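Local coordinates for protein 3-guanidinopropionase (Pseudomonas aeruginosa, PDB 3NIQ) that hydrolyses 3-guanidinopropanoate to beta-alanine and urea with two manganese ions per subunit, as a homohexameric member of the arginase family, at residues I40-W44 / I105-Y109; M68-H72 / A300-E305; H126-I132 / Y236-D240. All blocks are in the same frame, centred on the assembly; numbering follows the deposited sequence.

Contact 1 (I40-W44 / I105-Y109); sequences IGVPW and IEGFY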
loop_
_atom_site.group_PDB
_atom_site.type_symbol
_atom_site.label_atom_id
_atom_site.label_comp_id
_atom_site.label_asym_id
_atom_site.label_seq_id
_atom_site.Cartn_x
_atom_site.Cartn_y
_atom_site.Cartn_z
ATOM N N ILE A 40 28.360 7.845 -0.141
ATOM C CA ILE A 40 27.867 8.956 -0.941
ATOM C C ILE A 40 26.555 8.621 -1.609
ATOM O O ILE A 40 26.396 7.537 -2.189
ATOM C CB ILE A 40 28.894 9.337 -2.051
ATOM C CG1 ILE A 40 30.265 9.681 -1.441
ATOM C CG2 ILE A 40 28.366 10.538 -2.872
ATOM C CD1 ILE A 40 31.481 9.268 -2.388
ATOM N N GLY A 41 25.623 9.562 -1.570
ATOM C CA GLY A 41 24.395 9.409 -2.315
ATOM C C GLY A 41 24.478 10.096 -3.669
ATOM O O GLY A 41 25.054 11.176 -3.787
ATOM N N VAL A 42 23.910 9.475 -4.708
ATOM C CA VAL A 42 23.787 10.160 -5.992
ATOM C C VAL A 42 22.330 10.152 -6.459
ATOM O O VAL A 42 21.901 9.265 -7.223
ATOM C CB VAL A 42 24.680 9.564 -7.041
ATOM C CG1 VAL A 42 24.696 10.496 -8.247
ATOM C CG2 VAL A 42 26.095 9.340 -6.473
ATOM N N PRO A 43 21.568 11.143 -5.994
ATOM C CA PRO A 43 20.117 11.144 -6.154
ATOM C C PRO A 43 19.741 11.651 -7.536
ATOM O O PRO A 43 19.330 12.791 -7.684
ATOM C CB PRO A 43 19.652 12.094 -5.046
ATOM C CG PRO A 43 20.809 13.067 -4.871
ATOM C CD PRO A 43 22.043 12.247 -5.122
ATOM N N TRP A 44 19.884 10.791 -8.542
ATOM C CA TRP A 44 19.810 11.233 -9.926
ATOM C C TRP A 44 19.250 10.132 -10.818
ATOM O O TRP A 44 19.768 9.007 -10.850
ATOM C CB TRP A 44 21.209 11.644 -10.386
ATOM C CG TRP A 44 21.270 12.125 -11.803
ATOM C CD1 TRP A 44 20.464 13.060 -12.388
ATOM C CD2 TRP A 44 22.207 11.714 -12.808
ATOM N NE1 TRP A 44 20.837 13.251 -13.701
ATOM C CE2 TRP A 44 21.899 12.436 -13.986
ATOM C CE3 TRP A 44 23.279 10.803 -12.828
ATOM C CZ2 TRP A 44 22.614 12.280 -15.174
ATOM C CZ3 TRP A 44 24.006 10.657 -14.018
ATOM C CH2 TRP A 44 23.668 11.402 -15.169
ATOM N N ILE A 105 28.493 15.692 -11.212
ATOM C CA ILE A 105 28.772 14.461 -10.489
ATOM C C ILE A 105 30.224 14.050 -10.630
ATOM O O ILE A 105 30.865 13.699 -9.631
ATOM C CB ILE A 105 27.846 13.306 -10.906
ATOM C CG1 ILE A 105 26.397 13.662 -10.537
ATOM C CG2 ILE A 105 28.316 12.019 -10.248
ATOM C CD1 ILE A 105 25.339 12.748 -11.151
ATOM N N GLU A 106 30.753 14.098 -11.852
ATOM C CA GLU A 106 32.162 13.744 -12.065
ATOM C C GLU A 106 33.094 14.664 -11.250
ATOM O O GLU A 106 34.087 14.201 -10.686
ATOM C CB GLU A 106 32.545 13.805 -13.554
ATOM C CG GLU A 106 34.053 13.552 -13.778
ATOM C CD GLU A 106 34.500 13.591 -15.242
ATOM O OE1 GLU A 106 33.641 13.707 -16.151
ATOM O OE2 GLU A 106 35.722 13.489 -15.474
ATOM N N GLY A 107 32.783 15.964 -11.231
ATOM C CA GLY A 107 33.594 16.951 -10.507
ATOM C C GLY A 107 33.696 16.605 -9.026
ATOM O O GLY A 107 34.770 16.657 -8.434
ATOM N N PHE A 108 32.571 16.204 -8.438
ATOM C CA PHE A 108 32.551 15.737 -7.068
ATOM C C PHE A 108 33.450 14.513 -6.874
ATOM O O PHE A 108 34.277 14.463 -5.954
ATOM C CB PHE A 108 31.103 15.413 -6.678
ATOM C CG PHE A 108 30.929 15.021 -5.236
ATOM C CD1 PHE A 108 30.884 15.993 -4.239
ATOM C CD2 PHE A 108 30.783 13.688 -4.883
ATOM C CE1 PHE A 108 30.711 15.633 -2.878
ATOM C CE2 PHE A 108 30.622 13.309 -3.540
ATOM C CZ PHE A 108 30.588 14.290 -2.532
ATOM N N TYR A 109 33.291 13.512 -7.736
ATOM C CA TYR A 109 34.062 12.290 -7.579
ATOM C C TYR A 109 35.552 12.479 -7.849
ATOM O O TYR A 109 36.360 11.753 -7.298
ATOM C CB TYR A 109 33.476 11.137 -8.421
ATOM C CG TYR A 109 32.306 10.491 -7.700
ATOM C CD1 TYR A 109 32.495 9.356 -6.897
ATOM C CD2 TYR A 109 31.036 11.047 -7.766
ATOM C CE1 TYR A 109 31.427 8.781 -6.193
ATOM C CE2 TYR A 109 29.945 10.471 -7.047
ATOM C CZ TYR A 109 30.154 9.341 -6.290
ATOM O OH TYR A 109 29.124 8.765 -5.581
#
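Tyr-109 and Phe-108 reach from the helix to Ile-40, and Ile-105 packs against both Val-42 and Trp-44. The helix segment runs almost antiparallel to strand 40-42, at 170°, with the axes 11.3 Å apart. Helix 98-114 connects strand 85-90 to strand 118-123 in a beta-alpha-beta crossover of the arginase fold; strand 37-42 lies between those two strands in the sheet, so the crossover passes over it.

Tyr-109 points its hydroxyl end at the strand, against side chains coming the other way. Its OH touches two methyls, Ile-40 CG2 at 3.3 Å and Val-42 CG2 at 3.2 Å from Tyr-109 OH. Val-42 CG2 lies at the edge of the phenol ring, near its plane, while Ile-40 CD1 flanks the same ring at CE1. Phe-108 and Ile-40 run alongside one another, pointing opposite ways, Phe-108 CE2 coming to 3.6 Å from Ile-40 CG2. With chi1 of Ile-40 at -57°, CG1 lies beside the backbone N and CG2 opposite it, where CG2 can touch both aromatic residues.

At the other end Ile-105 CD1 lies above the indole plane of Trp-44, nearer the edge of the ring system than its middle and 3.3 Å from Trp-44 CE3. The same methyl carbon packs 3.7 Å from Val-42 CG1. Trp-44 comes after the strand, beyond the inverse gamma turn centred on Pro-43.

No hydrogen bond crosses the interface, so dispersion and close fit hold helix and strand together. Tyr-109 OH, a polar tip in this apolar layer, is satisfied by Ser-121 OG on the neighbouring strand 118-123.

Contact 2 (M68-H72 / A300-E305); sequences MRKVH and ATMMFE
His-72 and Glu-305 join a long loop to the C-terminal helix 294-317 of the arginase fold through a His-carboxylate hydrogen bond. His-72 NE2 donates to Glu-305 OE1 over 2.7 Å, and the bond is nearly straight at 166°. The oxygen lies in the imidazole plane, whereas the N-H comes in from above the carboxylate plane; ring and carboxylate stand 84° apart. Glu-305 is held from elsewhere too, by a salt bridge from OE1 to Arg-270 and a hydrogen bond from OE2 to Gln-266. On the far side of the imidazole, ND1 is hydrogen-bonded to the backbone N of Val-74, which is consistent with a proton on NE2 alone.

The aromatic contacts centre on Phe-304. Its ring points into the bend of the loop, with the backbone around Val-71 and His-72 at its edge and Arg-69 O 3.4 Å from Phe-304 CE1. Met-68 SD makes an oblique Met-aromatic contact, 5.1 Å from the centroid of the Phe-304 ring.

On its outer side the loop meets a neighbouring subunit: Arg-69 forms a salt bridge to Glu-256 and a hydrogen bond to Ser-191 O there.

The remaining contacts are van der Waals. Met-68, bent at both chi2 and chi3, brings SD to 3.8 Å from Phe-304 CB, and its methyl CE ends 3.3 Å from Thr-301 OG1, a hydroxyl hydrogen-bonded to Leu-297 O.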
loop_
_atom_site.group_PDB
_atom_site.type_symbol
_atom_site.label_atom_id
_atom_site.label_comp_id
_atom_site.label_asym_id
_atom_site.label_seq_id
_atom_site.Cartn_x
_atom_site.Cartn_y
_atom_site.Cartn_z
ATOM N N MET A 68 21.455 -1.504 10.269
ATOM C CA MET A 68 22.753 -2.176 10.180
ATOM C C MET A 68 23.517 -2.054 11.489
ATOM O O MET A 68 23.443 -1.020 12.171
ATOM C CB MET A 68 23.588 -1.597 9.051
ATOM C CG MET A 68 22.977 -1.775 7.631
ATOM S SD MET A 68 22.843 -3.513 7.202
ATOM C CE MET A 68 21.119 -3.893 7.553
ATOM N N ARG A 69 24.256 -3.109 11.830
ATOM C CA ARG A 69 25.032 -3.124 13.069
ATOM C C ARG A 69 26.531 -2.934 12.772
ATOM O O ARG A 69 26.910 -2.620 11.632
ATOM C CB ARG A 69 24.698 -4.392 13.879
ATOM C CG ARG A 69 23.185 -4.503 14.140
ATOM C CD ARG A 69 22.778 -5.586 15.138
ATOM N NE ARG A 69 21.315 -5.763 15.187
ATOM C CZ ARG A 69 20.622 -6.454 14.277
ATOM N NH1 ARG A 69 21.258 -7.033 13.258
ATOM N NH2 ARG A 69 19.295 -6.589 14.385
ATOM N N LYS A 70 27.385 -3.101 13.775
ATOM C CA LYS A 70 28.785 -2.716 13.631
ATOM C C LYS A 70 29.696 -3.787 13.045
ATOM O O LYS A 70 30.777 -3.477 12.537
ATOM C CB LYS A 70 29.342 -2.243 14.976
ATOM C CG LYS A 70 28.736 -0.922 15.466
ATOM C CD LYS A 70 29.513 -0.301 16.637
ATOM C CE LYS A 70 29.452 -1.142 17.905
ATOM N NZ LYS A 70 29.701 -0.281 19.114
ATOM N N VAL A 71 29.285 -5.045 13.121
ATOM C CA VAL A 71 30.194 -6.131 12.769
ATOM C C VAL A 71 29.535 -7.176 11.874
ATOM O O VAL A 71 28.413 -7.614 12.134
ATOM C CB VAL A 71 30.795 -6.804 14.041
ATOM C CG1 VAL A 71 31.693 -7.980 13.668
ATOM C CG2 VAL A 71 31.570 -5.780 14.881
ATOM N N HIS A 72 30.256 -7.575 10.827
ATOM C CA HIS A 72 29.779 -8.603 9.930
ATOM C C HIS A 72 29.812 -9.974 10.605
ATOM O O HIS A 72 30.829 -10.344 11.194
ATOM C CB HIS A 72 30.618 -8.605 8.647
ATOM C CG HIS A 72 29.945 -9.295 7.513
ATOM N ND1 HIS A 72 29.742 -10.657 7.492
ATOM C CD2 HIS A 72 29.392 -8.808 6.377
ATOM C CE1 HIS A 72 29.107 -10.984 6.379
ATOM N NE2 HIS A 72 28.873 -9.879 5.690
ATOM N N ALA A 300 20.578 -0.966 1.684
ATOM C CA ALA A 300 21.386 -0.688 2.864
ATOM C C ALA A 300 22.222 -1.894 3.264
ATOM O O ALA A 300 23.390 -1.751 3.643
ATOM C CB ALA A 300 20.493 -0.223 4.051
ATOM N N THR A 301 21.655 -3.086 3.164
ATOM C CA THR A 301 22.398 -4.277 3.575
ATOM C C THR A 301 23.537 -4.611 2.594
ATOM O O THR A 301 24.660 -4.849 3.009
ATOM C CB THR A 301 21.483 -5.505 3.737
ATOM O OG1 THR A 301 20.359 -5.171 4.559
ATOM C CG2 THR A 301 22.260 -6.641 4.430
ATOM N N MET A 302 23.260 -4.600 1.294
ATOM C CA MET A 302 24.334 -4.807 0.312
ATOM C C MET A 302 25.418 -3.717 0.454
ATOM O O MET A 302 26.615 -3.993 0.346
ATOM C CB MET A 302 23.760 -4.858 -1.102
ATOM C CG MET A 302 22.729 -5.979 -1.307
ATOM S SD MET A 302 23.379 -7.613 -0.862
ATOM C CE MET A 302 24.919 -7.657 -1.786
ATOM N N MET A 303 24.996 -2.499 0.766
ATOM C CA MET A 303 25.938 -1.417 1.018
ATOM C C MET A 303 26.881 -1.819 2.158
ATOM O O MET A 303 28.110 -1.703 2.038
ATOM C CB MET A 303 25.179 -0.143 1.404
ATOM C CG MET A 303 26.083 1.100 1.540
ATOM S SD MET A 303 25.159 2.586 1.908
ATOM C CE MET A 303 26.372 3.832 1.448
ATOM N N PHE A 304 26.303 -2.304 3.259
ATOM C CA PHE A 304 27.121 -2.801 4.366
ATOM C C PHE A 304 28.027 -3.970 3.955
ATOM O O PHE A 304 29.198 -4.006 4.343
ATOM C CB PHE A 304 26.257 -3.201 5.560
ATOM C CG PHE A 304 27.064 -3.617 6.761
ATOM C CD1 PHE A 304 27.698 -2.666 7.550
ATOM C CD2 PHE A 304 27.210 -4.956 7.090
ATOM C CE1 PHE A 304 28.468 -3.035 8.641
ATOM C CE2 PHE A 304 27.989 -5.333 8.217
ATOM C CZ PHE A 304 28.594 -4.373 8.973
ATOM N N GLU A 305 27.496 -4.937 3.199
ATOM C CA GLU A 305 28.316 -6.078 2.765
ATOM C C GLU A 305 29.550 -5.551 2.008
ATOM O O GLU A 305 30.666 -6.005 2.235
ATOM C CB GLU A 305 27.547 -7.028 1.842
ATOM C CG GLU A 305 26.275 -7.642 2.424
ATOM C CD GLU A 305 26.565 -8.815 3.335
ATOM O OE1 GLU A 305 27.696 -9.356 3.281
ATOM O OE2 GLU A 305 25.663 -9.186 4.112
#

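Contact 3 (H126-I132 / Y236-D240); sequences HLVTLPI and YVSFD. With MN (manganese (II) ion), chain D; MN (manganese (II) ion), chain E.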
loop_
_atom_site.group_PDB
_atom_site.type_symbol
_atom_site.label_atom_id
_atom_site.label_comp_id
_atom_site.label_asym_id
_atom_site.label_seq_id
_atom_site.Cartn_x
_atom_site.Cartn_y
_atom_site.Cartn_z
ATOM N N HIS A 126 21.498 3.671 -13.028
ATOM C CA HIS A 126 22.854 3.167 -13.292
ATOM C C HIS A 126 23.729 4.150 -14.085
ATOM O O HIS A 126 24.954 3.989 -14.140
ATOM C CB HIS A 126 22.819 1.812 -14.002
ATOM C CG HIS A 126 23.787 0.831 -13.431
ATOM N ND1 HIS A 126 23.495 -0.509 -13.294
ATOM C CD2 HIS A 126 25.013 1.014 -12.883
ATOM C CE1 HIS A 126 24.517 -1.120 -12.718
ATOM N NE2 HIS A 126 25.446 -0.217 -12.448
ATOM N N LEU A 127 23.125 5.186 -14.656
ATOM C CA LEU A 127 23.933 6.193 -15.363
ATOM C C LEU A 127 24.883 6.896 -14.401
ATOM O O LEU A 127 25.948 7.377 -14.799
ATOM C CB LEU A 127 23.060 7.188 -16.162
ATOM C CG LEU A 127 23.845 8.243 -16.953
ATOM C CD1 LEU A 127 24.765 7.577 -17.994
ATOM C CD2 LEU A 127 22.902 9.280 -17.641
ATOM N N VAL A 128 24.529 6.911 -13.118
ATOM C CA VAL A 128 25.395 7.512 -12.111
ATOM C C VAL A 128 26.804 6.897 -12.085
ATOM O O VAL A 128 27.786 7.567 -11.711
ATOM C CB VAL A 128 24.780 7.433 -10.694
ATOM C CG1 VAL A 128 24.302 6.028 -10.384
ATOM C CG2 VAL A 128 25.839 7.804 -9.671
ATOM N N THR A 129 26.917 5.634 -12.485
ATOM C CA THR A 129 28.219 4.957 -12.440
ATOM C C THR A 129 29.210 5.539 -13.464
ATOM O O THR A 129 30.428 5.561 -13.219
ATOM C CB THR A 129 28.072 3.423 -12.613
ATOM O OG1 THR A 129 27.128 2.938 -11.652
ATOM C CG2 THR A 129 29.408 2.706 -12.376
ATOM N N LEU A 130 28.692 6.028 -14.587
ATOM C CA LEU A 130 29.547 6.658 -15.594
ATOM C C LEU A 130 30.413 7.823 -15.078
ATOM O O LEU A 130 31.632 7.752 -15.184
ATOM C CB LEU A 130 28.748 7.103 -16.825
ATOM C CG LEU A 130 29.563 7.794 -17.929
ATOM C CD1 LEU A 130 30.709 6.924 -18.386
ATOM C CD2 LEU A 130 28.653 8.165 -19.111
ATOM N N PRO A 131 29.796 8.903 -14.539
ATOM C CA PRO A 131 30.651 9.986 -14.031
ATOM C C PRO A 131 31.605 9.549 -12.917
ATOM O O PRO A 131 32.728 10.036 -12.838
ATOM C CB PRO A 131 29.642 11.047 -13.549
ATOM C CG PRO A 131 28.328 10.271 -13.380
ATOM C CD PRO A 131 28.367 9.258 -14.471
ATOM N N ILE A 132 31.185 8.611 -12.080
ATOM C CA ILE A 132 32.085 7.985 -11.112
ATOM C C ILE A 132 33.318 7.359 -11.805
ATOM O O ILE A 132 34.471 7.625 -11.411
ATOM C CB ILE A 132 31.315 6.907 -10.270
ATOM C CG1 ILE A 132 30.189 7.565 -9.475
ATOM C CG2 ILE A 132 32.281 6.145 -9.316
ATOM C CD1 ILE A 132 29.367 6.584 -8.520
ATOM N N TYR A 236 36.086 -2.561 -9.425
ATOM C CA TYR A 236 34.938 -1.861 -8.900
ATOM C C TYR A 236 33.769 -2.829 -8.862
ATOM O O TYR A 236 33.604 -3.660 -9.759
ATOM C CB TYR A 236 34.633 -0.678 -9.814
ATOM C CG TYR A 236 33.559 0.276 -9.356
ATOM C CD1 TYR A 236 33.893 1.469 -8.708
ATOM C CD2 TYR A 236 32.197 0.026 -9.629
ATOM C CE1 TYR A 236 32.901 2.378 -8.305
ATOM C CE2 TYR A 236 31.197 0.936 -9.230
ATOM C CZ TYR A 236 31.561 2.109 -8.572
ATOM O OH TYR A 236 30.598 3.027 -8.182
ATOM N N VAL A 237 32.931 -2.719 -7.837
ATOM C CA VAL A 237 31.719 -3.551 -7.797
ATOM C C VAL A 237 30.497 -2.682 -7.950
ATOM O O VAL A 237 30.263 -1.757 -7.173
ATOM C CB VAL A 237 31.615 -4.375 -6.500
ATOM C CG1 VAL A 237 30.378 -5.277 -6.548
ATOM C CG2 VAL A 237 32.871 -5.199 -6.304
ATOM N N SER A 238 29.696 -2.976 -8.960
ATOM C CA SER A 238 28.496 -2.218 -9.156
ATOM C C SER A 238 27.278 -3.151 -9.063
ATOM O O SER A 238 27.139 -4.094 -9.848
ATOM C CB SER A 238 28.550 -1.524 -10.517
ATOM O OG SER A 238 27.380 -0.768 -10.729
ATOM N N PHE A 239 26.385 -2.851 -8.126
ATOM C CA PHE A 239 25.258 -3.724 -7.832
ATOM C C PHE A 239 23.923 -3.044 -8.178
ATOM O O PHE A 239 23.504 -2.094 -7.497
ATOM C CB PHE A 239 25.298 -4.105 -6.339
ATOM C CG PHE A 239 24.328 -5.188 -5.971
ATOM C CD1 PHE A 239 24.710 -6.528 -6.010
ATOM C CD2 PHE A 239 23.017 -4.866 -5.600
ATOM C CE1 PHE A 239 23.789 -7.555 -5.676
ATOM C CE2 PHE A 239 22.091 -5.872 -5.282
ATOM C CZ PHE A 239 22.473 -7.212 -5.311
ATOM N N ASP A 240 23.268 -3.526 -9.230
ATOM C CA ASP A 240 21.969 -3.016 -9.633
ATOM C C ASP A 240 20.952 -3.950 -8.965
ATOM O O ASP A 240 20.976 -5.158 -9.189
ATOM C CB ASP A 240 21.872 -3.013 -11.178
ATOM C CG ASP A 240 20.502 -2.572 -11.712
ATOM O OD1 ASP A 240 19.486 -2.620 -10.979
ATOM O OD2 ASP A 240 20.420 -2.190 -12.907
HETATM MN MN MN D . 21.794 -1.418 -14.395
HETATM MN MN MN E . 19.325 -3.394 -14.528
HETATM O O HOH W 1 19.992 -1.818 -15.961
#
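His-126 bridges a manganese ion and Ser-238, and the contact is tightest here. Its ND1 binds the ion at 2.2 Å, while on the other side of the ring NE2 donates to Ser-238 OG over 2.6 Å, with the oxygen 14° out of the imidazole plane. Gripped at both nitrogens, the ring has little freedom to turn. Ser-238 OG also hydrogen-bonds Asp-281 OD1, so a second shell positions the metal ligand.

Asp-240 adds the other tight point, its CG swung anti to the backbone N (chi1 176°), which carries the carboxylate out to the metals. The carboxylate plane is turned 70° from the imidazole, and OD2 alone touches both metals, at 2.2 Å from the ion shared with His-126 and 2.3 Å from the second. Asp-148 and Asp-152 complete the protein ligands of the first ion; the second is also held by Asp-148, His-150 and Asp-242. This is the binuclear manganese centre of the arginase fold, set at the C-terminal end of strand 235-240 in the parallel sheet. Water 1 spans the two ions, in the place of the bridging solvent that is the presumed nucleophile in this family.

Toward the N-terminal end of the strand, away from the metals, the fit is looser and mostly apolar. Ile-132 lies roughly perpendicular to the Tyr-236 side chain, its CG2 resting 3.9 Å from Tyr-236 CE1, and Thr-129 CG2 stays 4.0 Å from Tyr-236 CE2. The hydroxyls of Thr-129 and Tyr-236 both hydrogen-bond Asp-281 OD2, and Thr-129 OG1 is 3.8 Å from Ser-238 OG, too far for a bond.

From the N terminus, strand 37-42 comes first, and contact 1 closes its loop when helix 98-114 packs back on it. Inside that loop lies 68-72, whose partner 300-305 is on the last helix, so contacts 1 and 2 cross. Contact 3 opens after contact 1 has closed, at 126-132, and closes at strand 235-240, wholly within the span of contact 2. Contacts 1 and 3 touch directly: Trp-44 packs on Leu-127, Ile-105 on Pro-131 and Tyr-109 on Ile-132, which connects helix 98-114 with the metal-bearing segment. Contact 2 ties the C-terminal helix to an early loop and touches contact 3 where Met-302 packs on Phe-239.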